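Local atomic coordinates of putative prolyl-tRNA synthetase (Leishmania major, PDB entry 5XIL), a protein that probably charges tRNA(Pro) with L-proline using ATP, and is represented here by its catalytic core, anticodon-binding and C-terminal zinc-binding regions. Residues 370-374 / 375-379; 51-54 / 55-59; 422-425 / 426-429. One frame throughout, in Å; residues are numbered along the deposited sequence. Where two conformers were deposited one is given.

Contact 1. Residues 370-374 / 375-379; sequences VAVRH and SGARH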
loop_
_atom_site.group_PDB
_atom_site.type_symbol
_atom_site.label_atom_id
_atom_site.label_comp_id
_atom_site.label_asym_id
_atom_site.label_seq_id
_atom_site.Cartn_x
_atom_site.Cartn_y
_atom_site.Cartn_z
ATOM N N VAL A 370 -25.038 24.160 2.079
ATOM C CA VAL A 370 -24.217 23.121 1.465
ATOM C C VAL A 370 -24.475 23.165 -0.018
ATOM O O VAL A 370 -25.595 23.134 -0.445
ATOM C CB VAL A 370 -24.579 21.746 1.999
ATOM C CG1 VAL A 370 -23.700 20.658 1.340
ATOM C CG2 VAL A 370 -24.409 21.705 3.478
ATOM N N ALA A 371 -23.414 23.326 -0.785
ATOM C CA ALA A 371 -23.490 23.338 -2.212
ATOM C C ALA A 371 -22.928 21.999 -2.701
ATOM O O ALA A 371 -21.762 21.679 -2.358
ATOM C CB ALA A 371 -22.588 24.453 -2.710
ATOM N N VAL A 372 -23.733 21.230 -3.444
ATOM C CA VAL A 372 -23.337 19.927 -3.989
ATOM C C VAL A 372 -22.690 20.085 -5.363
ATOM O O VAL A 372 -23.292 20.655 -6.298
ATOM C CB VAL A 372 -24.565 19.022 -4.141
ATOM C CG1 VAL A 372 -24.178 17.664 -4.574
ATOM C CG2 VAL A 372 -25.332 18.976 -2.840
ATOM N N ARG A 373 -21.418 19.696 -5.474
ATOM C CA ARG A 373 -20.655 19.944 -6.654
ATOM C C ARG A 373 -21.211 19.264 -7.956
ATOM O O ARG A 373 -21.278 19.910 -9.027
ATOM C CB ARG A 373 -19.215 19.529 -6.448
ATOM C CG ARG A 373 -18.307 19.658 -7.687
ATOM C CD ARG A 373 -18.096 21.050 -8.193
ATOM N NE ARG A 373 -17.237 21.056 -9.366
ATOM C CZ ARG A 373 -17.633 20.863 -10.602
ATOM N NH1 ARG A 373 -18.939 20.750 -10.916
ATOM N NH2 ARG A 373 -16.728 20.838 -11.536
ATOM N N HIS A 374 -21.585 18.023 -7.896
ATOM C CA HIS A 374 -21.942 17.335 -9.137
ATOM C C HIS A 374 -23.224 17.924 -9.737
ATOM O O HIS A 374 -23.295 18.041 -10.911
ATOM C CB HIS A 374 -22.032 15.826 -8.941
ATOM C CG HIS A 374 -23.244 15.378 -8.200
ATOM N ND1 HIS A 374 -24.373 14.932 -8.842
ATOM C CD2 HIS A 374 -23.511 15.320 -6.873
ATOM C CE1 HIS A 374 -25.272 14.592 -7.940
ATOM N NE2 HIS A 374 -24.782 14.839 -6.741
ATOM N N SER A 375 -24.190 18.306 -8.891
ATOM C CA SER A 375 -25.549 18.663 -9.320
ATOM C C SER A 375 -25.785 20.163 -9.251
ATOM O O SER A 375 -26.686 20.647 -9.908
ATOM C CB SER A 375 -26.600 17.953 -8.463
ATOM O OG SER A 375 -26.470 18.431 -7.142
ATOM N N GLY A 376 -24.971 20.893 -8.490
ATOM C CA GLY A 376 -25.178 22.296 -8.253
ATOM C C GLY A 376 -26.306 22.525 -7.288
ATOM O O GLY A 376 -26.649 23.651 -6.992
ATOM N N ALA A 377 -26.842 21.489 -6.698
ATOM C CA ALA A 377 -27.937 21.674 -5.751
ATOM C C ALA A 377 -27.471 22.325 -4.454
ATOM O O ALA A 377 -26.311 22.233 -4.083
ATOM C CB ALA A 377 -28.568 20.354 -5.459
ATOM N N ARG A 378 -28.383 23.011 -3.775
ATOM C CA ARG A 378 -28.078 23.632 -2.506
ATOM C C ARG A 378 -28.936 23.033 -1.462
ATOM O O ARG A 378 -30.127 22.851 -1.708
ATOM C CB ARG A 378 -28.237 25.114 -2.630
ATOM C CG ARG A 378 -27.178 25.706 -3.519
ATOM C CD ARG A 378 -27.287 27.205 -3.570
ATOM N NE ARG A 378 -26.931 27.834 -2.288
ATOM C CZ ARG A 378 -25.684 28.097 -1.890
ATOM N NH1 ARG A 378 -24.634 27.781 -2.644
ATOM N NH2 ARG A 378 -25.474 28.657 -0.709
ATOM N N HIS A 379 -28.364 22.648 -0.319
ATOM C CA HIS A 379 -29.136 22.086 0.793
ATOM C C HIS A 379 -28.917 22.911 2.032
ATOM O O HIS A 379 -27.843 23.507 2.198
ATOM C CB HIS A 379 -28.643 20.698 1.124
ATOM C CG HIS A 379 -28.959 19.703 0.080
ATOM N ND1 HIS A 379 -30.093 18.926 0.117
ATOM C CD2 HIS A 379 -28.310 19.377 -1.061
ATOM C CE1 HIS A 379 -30.096 18.113 -0.929
ATOM N NE2 HIS A 379 -29.037 18.388 -1.669
#
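Val372 N donates to Ala377 O at 2.8 Å, an almost straight bond (176° at the hydrogen) that closes the loop of a β-hairpin. Further from the turn, Val370 and His379 form an antiparallel hydrogen-bonded pair, with Val370 N donating to His379 O and His379 N donating back to Val370 O. From the four-residue loop, Gly376 N donates back to Val372 O at 2.8 Å, though this bond is bent to 133°. Arg373, His374 and Ser375 have right-handed helical backbone angles and Gly376 a left-handed one, the classic sequence for a hairpin loop of this length. Ser375 OG accepts from Ala377 N at 3.1 Å, an ST turn, its chi1 of 64° swinging the hydroxyl inward to lie beside Val372 CG1. Ser375 CB stands over one face of the His374 ring, toward its rim, in a CH-pi contact, 3.9 Å from the ring centroid. Val372 CG2 meets the His379 ring near its plane, 3.5 Å from His379 CD2 at the edge. Ala371 CB touches Arg378 NH1, whose guanidinium is salt-bridged to Glu357. The hairpin forms one margin of the five-stranded sheet of the anticodon-binding domain: strand 367-372 pairs with strand 354-358, strand 378-382 is outermost within this chain, and helix 387-412 packs on Val370, Val372 and His374.

Contact 2. Residues 51-54 / 55-59; sequences RFLG and GKIEK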
loop_
_atom_site.group_PDB
_atom_site.type_symbol
_atom_site.label_atom_id
_atom_site.label_comp_id
_atom_site.label_asym_id
_atom_site.label_seq_id
_atom_site.Cartn_x
_atom_site.Cartn_y
_atom_site.Cartn_z
ATOM N N ARG A 51 -6.002 0.114 -1.136
ATOM C CA ARG A 51 -6.662 -0.397 0.043
ATOM C C ARG A 51 -7.804 -1.343 -0.290
ATOM O O ARG A 51 -7.848 -2.457 0.220
ATOM C CB ARG A 51 -7.109 0.730 0.925
ATOM C CG ARG A 51 -5.901 1.396 1.582
ATOM C CD ARG A 51 -6.304 2.674 2.320
ATOM N NE ARG A 51 -5.142 3.317 2.929
ATOM C CZ ARG A 51 -5.122 4.600 3.290
ATOM N NH1 ARG A 51 -6.183 5.343 3.119
ATOM N NH2 ARG A 51 -4.040 5.131 3.838
ATOM N N PHE A 52 -8.677 -0.918 -1.195
ATOM C CA PHE A 52 -9.943 -1.530 -1.481
ATOM C C PHE A 52 -9.671 -2.804 -2.272
ATOM O O PHE A 52 -10.159 -3.830 -1.921
ATOM C CB PHE A 52 -10.808 -0.546 -2.288
ATOM C CG PHE A 52 -12.141 -1.068 -2.765
ATOM C CD1 PHE A 52 -13.237 -1.115 -1.911
ATOM C CD2 PHE A 52 -12.307 -1.550 -4.068
ATOM C CE1 PHE A 52 -14.475 -1.552 -2.362
ATOM C CE2 PHE A 52 -13.551 -1.971 -4.527
ATOM C CZ PHE A 52 -14.619 -2.002 -3.666
ATOM N N LEU A 53 -8.980 -2.667 -3.407
ATOM C CA LEU A 53 -8.637 -3.833 -4.251
ATOM C C LEU A 53 -7.651 -4.782 -3.552
ATOM O O LEU A 53 -7.821 -5.982 -3.607
ATOM C CB LEU A 53 -8.033 -3.384 -5.605
ATOM C CG LEU A 53 -7.578 -4.474 -6.559
ATOM C CD1 LEU A 53 -8.766 -5.365 -6.887
ATOM C CD2 LEU A 53 -6.955 -3.798 -7.807
ATOM N N GLY A 54 -6.681 -4.240 -2.864
ATOM C CA GLY A 54 -5.770 -5.019 -2.034
ATOM C C GLY A 54 -6.503 -5.880 -1.056
ATOM O O GLY A 54 -6.134 -7.051 -0.873
ATOM N N GLY A 55 -7.453 -5.305 -0.361
ATOM C CA GLY A 55 -8.260 -6.041 0.582
ATOM C C GLY A 55 -8.988 -7.213 -0.011
ATOM O O GLY A 55 -8.954 -8.346 0.520
ATOM N N LYS A 56 -9.612 -6.973 -1.149
ATOM C CA LYS A 56 -10.381 -7.955 -1.833
ATOM C C LYS A 56 -9.523 -9.109 -2.343
ATOM O O LYS A 56 -9.907 -10.266 -2.218
ATOM C CB LYS A 56 -11.146 -7.328 -2.984
ATOM C CG LYS A 56 -12.334 -6.455 -2.545
ATOM C CD LYS A 56 -13.024 -5.885 -3.765
ATOM C CE LYS A 56 -14.401 -5.369 -3.392
ATOM N NZ LYS A 56 -15.307 -6.526 -3.548
ATOM N N ILE A 57 -8.349 -8.785 -2.876
ATOM C CA ILE A 57 -7.567 -9.905 -3.406
ATOM C C ILE A 57 -6.906 -10.692 -2.246
ATOM O O ILE A 57 -6.774 -11.914 -2.348
ATOM C CB ILE A 57 -6.600 -9.486 -4.489
ATOM C CG1 ILE A 57 -5.587 -8.507 -3.939
ATOM C CG2 ILE A 57 -7.352 -8.876 -5.658
ATOM C CD1 ILE A 57 -4.342 -8.492 -4.775
ATOM N N GLU A 58 -6.613 -10.040 -1.118
ATOM C CA GLU A 58 -6.135 -10.753 0.067
ATOM C C GLU A 58 -7.195 -11.696 0.552
ATOM O O GLU A 58 -6.931 -12.878 0.856
ATOM C CB GLU A 58 -5.614 -9.808 1.181
ATOM C CG GLU A 58 -5.228 -10.523 2.472
ATOM C CD GLU A 58 -4.588 -9.623 3.546
ATOM O OE1 GLU A 58 -3.799 -8.704 3.245
ATOM O OE2 GLU A 58 -4.865 -9.877 4.728
ATOM N N LYS A 59 -8.415 -11.212 0.587
ATOM C CA LYS A 59 -9.529 -11.988 1.063
ATOM C C LYS A 59 -9.819 -13.171 0.136
ATOM O O LYS A 59 -10.235 -14.251 0.595
ATOM C CB LYS A 59 -10.752 -11.063 1.224
ATOM C CG LYS A 59 -11.925 -11.716 1.943
ATOM C CD LYS A 59 -13.041 -10.711 2.295
ATOM C CE LYS A 59 -14.165 -11.370 3.112
ATOM N NZ LYS A 59 -15.090 -12.120 2.232
#
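Gly55 N donates to Arg51 O at 2.9 Å, from a position above the carbonyl plane. Lys56 comes next: its N bonds to Phe52 O at a longer 3.3 Å, and its side chain runs alongside Phe52, pointing the same way. With CG of Phe52 trans to the backbone N (chi1 176°), the phenyl ring is set beside the lysine chain; Lys56 CD lies over one ring face and Lys56 CE comes to 3.4 Å from Phe52 CZ. At Ile57 the N-H binds Leu53 O at 2.9 Å, nearly in line with the C=O bond, while in the conformer given Ile57 CG2 packs 4.0 Å from Leu53 CD1. Glu58 N bonds to Gly54 O at 3.0 Å, and Glu58 CB rests 3.5 Å from that oxygen. The Glu58 carboxylate leaves the helix for the dimer interface, where OE1 makes salt bridges with Lys47 and Arg51 of the second subunit; Arg51 in turn pairs with Glu58 of that subunit. Helix 40-60 thus divides its chemistry by face: Leu53 and Ile57 bury hydrocarbon against strand 131-139, Phe52 holds the aliphatic part of a lysine, and reciprocal charge pairs join the two subunits, consistent with the interface helix of class II synthetase motif 1.

Contact 3. Residues 422-425 / 426-429; sequences EFVP and TLNR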
loop_
_atom_site.group_PDB
_atom_site.type_symbol
_atom_site.label_atom_id
_atom_site.label_comp_id
_atom_site.label_asym_id
_atom_site.label_seq_id
_atom_site.Cartn_x
_atom_site.Cartn_y
_atom_site.Cartn_z
ATOM N N GLU A 422 -26.168 2.051 -41.097
ATOM C CA GLU A 422 -26.299 2.900 -39.921
ATOM C C GLU A 422 -25.099 2.839 -38.974
ATOM O O GLU A 422 -25.069 3.588 -37.979
ATOM C CB GLU A 422 -27.634 2.604 -39.191
ATOM C CG GLU A 422 -27.807 1.220 -38.606
ATOM C CD GLU A 422 -29.186 0.962 -37.987
ATOM O OE1 GLU A 422 -29.984 1.948 -37.867
ATOM O OE2 GLU A 422 -29.478 -0.185 -37.598
ATOM N N PHE A 423 -24.133 1.978 -39.287
ATOM C CA PHE A 423 -22.968 1.705 -38.404
ATOM C C PHE A 423 -22.057 2.907 -38.297
ATOM O O PHE A 423 -21.891 3.469 -37.209
ATOM C CB PHE A 423 -22.181 0.516 -38.952
ATOM C CG PHE A 423 -21.143 -0.067 -37.989
ATOM C CD1 PHE A 423 -19.884 0.476 -37.900
ATOM C CD2 PHE A 423 -21.482 -1.163 -37.196
ATOM C CE1 PHE A 423 -18.942 -0.055 -37.010
ATOM C CE2 PHE A 423 -20.587 -1.717 -36.304
ATOM C CZ PHE A 423 -19.297 -1.169 -36.228
ATOM N N VAL A 424 -21.483 3.367 -39.393
ATOM C CA VAL A 424 -20.606 4.539 -39.300
ATOM C C VAL A 424 -21.285 5.852 -38.887
ATOM O O VAL A 424 -20.724 6.652 -38.154
ATOM C CB VAL A 424 -19.755 4.766 -40.560
ATOM C CG1 VAL A 424 -18.954 6.059 -40.481
ATOM C CG2 VAL A 424 -18.765 3.602 -40.698
ATOM N N PRO A 425 -22.492 6.085 -39.341
ATOM C CA PRO A 425 -23.222 7.262 -38.776
ATOM C C PRO A 425 -23.464 7.228 -37.260
ATOM O O PRO A 425 -23.354 8.277 -36.628
ATOM C CB PRO A 425 -24.535 7.216 -39.494
ATOM C CG PRO A 425 -24.136 6.622 -40.826
ATOM C CD PRO A 425 -23.169 5.544 -40.520
ATOM N N THR A 426 -23.682 6.052 -36.720
ATOM C CA THR A 426 -23.716 5.842 -35.292
ATOM C C THR A 426 -22.417 6.147 -34.611
ATOM O O THR A 426 -22.382 6.864 -33.596
ATOM C CB THR A 426 -24.277 4.454 -34.977
ATOM O OG1 THR A 426 -25.542 4.330 -35.598
ATOM C CG2 THR A 426 -24.448 4.258 -33.472
ATOM N N LEU A 427 -21.311 5.636 -35.142
ATOM C CA LEU A 427 -20.052 6.032 -34.638
ATOM C C LEU A 427 -19.919 7.559 -34.655
ATOM O O LEU A 427 -19.421 8.113 -33.686
ATOM C CB LEU A 427 -18.895 5.464 -35.474
ATOM C CG LEU A 427 -18.824 3.952 -35.510
ATOM C CD1 LEU A 427 -17.647 3.692 -36.462
ATOM C CD2 LEU A 427 -18.623 3.327 -34.116
ATOM N N ASN A 428 -20.299 8.187 -35.756
ATOM C CA ASN A 428 -20.158 9.587 -35.876
ATOM C C ASN A 428 -21.055 10.379 -34.945
ATOM O O ASN A 428 -20.806 11.557 -34.732
ATOM C CB ASN A 428 -20.363 10.050 -37.291
ATOM C CG ASN A 428 -19.220 9.647 -38.196
ATOM O OD1 ASN A 428 -18.106 9.424 -37.751
ATOM N ND2 ASN A 428 -19.498 9.628 -39.496
ATOM N N ARG A 429 -21.960 9.685 -34.266
ATOM C CA ARG A 429 -22.816 10.315 -33.274
ATOM C C ARG A 429 -22.172 10.138 -31.890
ATOM O O ARG A 429 -22.809 10.383 -30.866
ATOM C CB ARG A 429 -24.213 9.694 -33.294
ATOM C CG ARG A 429 -25.202 10.421 -34.191
ATOM C CD ARG A 429 -26.627 9.970 -33.921
ATOM N NE ARG A 429 -26.906 8.659 -34.501
ATOM C CZ ARG A 429 -27.089 8.441 -35.800
ATOM N NH1 ARG A 429 -27.025 9.448 -36.659
ATOM N NH2 ARG A 429 -27.337 7.215 -36.238
#
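Arg429 folds back over Pro425, one turn behind it, beside helix 423-428, the short helix of a beta-alpha-beta unit between strands 414-416 and 432-437 in the C-terminal region of the synthetase. From the root outward, Arg429 CB and CG both lie 3.7 Å from Pro425 O. The chain then bends at chi3 (-76°), which returns the guanidinium toward the helix; NE stays a little farther from that oxygen than the carbons before it. Arg429 CZ sits 3.8 Å from Pro425 O, and the carbonyl oxygen stands over the centre of one guanidinium face. Of the two terminal nitrogens, Arg429 NH1 lies 3.9 Å from Pro425 O, and Arg429 NH2 lies 4.0 Å from Pro425 C. This is contact over a flat group, and the carbonyl's partial negative charge would suit the cation above which it lies. The arginine side chain is also about 7 Å from a bound magnesium ion and, likewise, from the side chain of His413, a magnesium ligand.

One turn earlier, Glu422 O takes two donors from a single residue: Thr426 N and Thr426 OG1, the latter at a short 2.5 Å. A chi1 of -55° places the hydroxyl beside the threonine's own backbone N, which lets both reach the same oxygen. On the buried side Leu427 CD1 meets Phe423 CE1 obliquely at 4.0 Å. The phenyl ring stacks on Trp420 and meets Phe508 edge-to-face, Ile433 of strand 432-437 touches both Phe423 and Leu427, and Val424 packs on helix 441-455. Asn428 N donates to Val424 O, and the two side chains run side by side, pointing the same way. Asn428 OD1 accepts from Arg510 NH2, while Asn428 ND2 comes to 3.7 Å from Val424 CG1.

Along the chain the order is contact 2, contact 1, contact 3, each complete before the next begins. None touches another: the centres of contacts 1 and 2 are about 32 Å apart, those of 1 and 3 about 36 Å, and those of 2 and 3, on opposite sides of the chain's centre, about 40 Å. They share no helix or strand. Contact 2, on helix 40-60, joins the two subunits; contact 1 is a hairpin that edges the sheet of the anticodon-binding domain; contact 3, on the short helix of a beta-alpha-beta unit, lies in the C-terminal region that also carries the zinc site. Dimer contact, anticodon-binding domain and zinc-bearing region are thus separate parts of this modular enzyme.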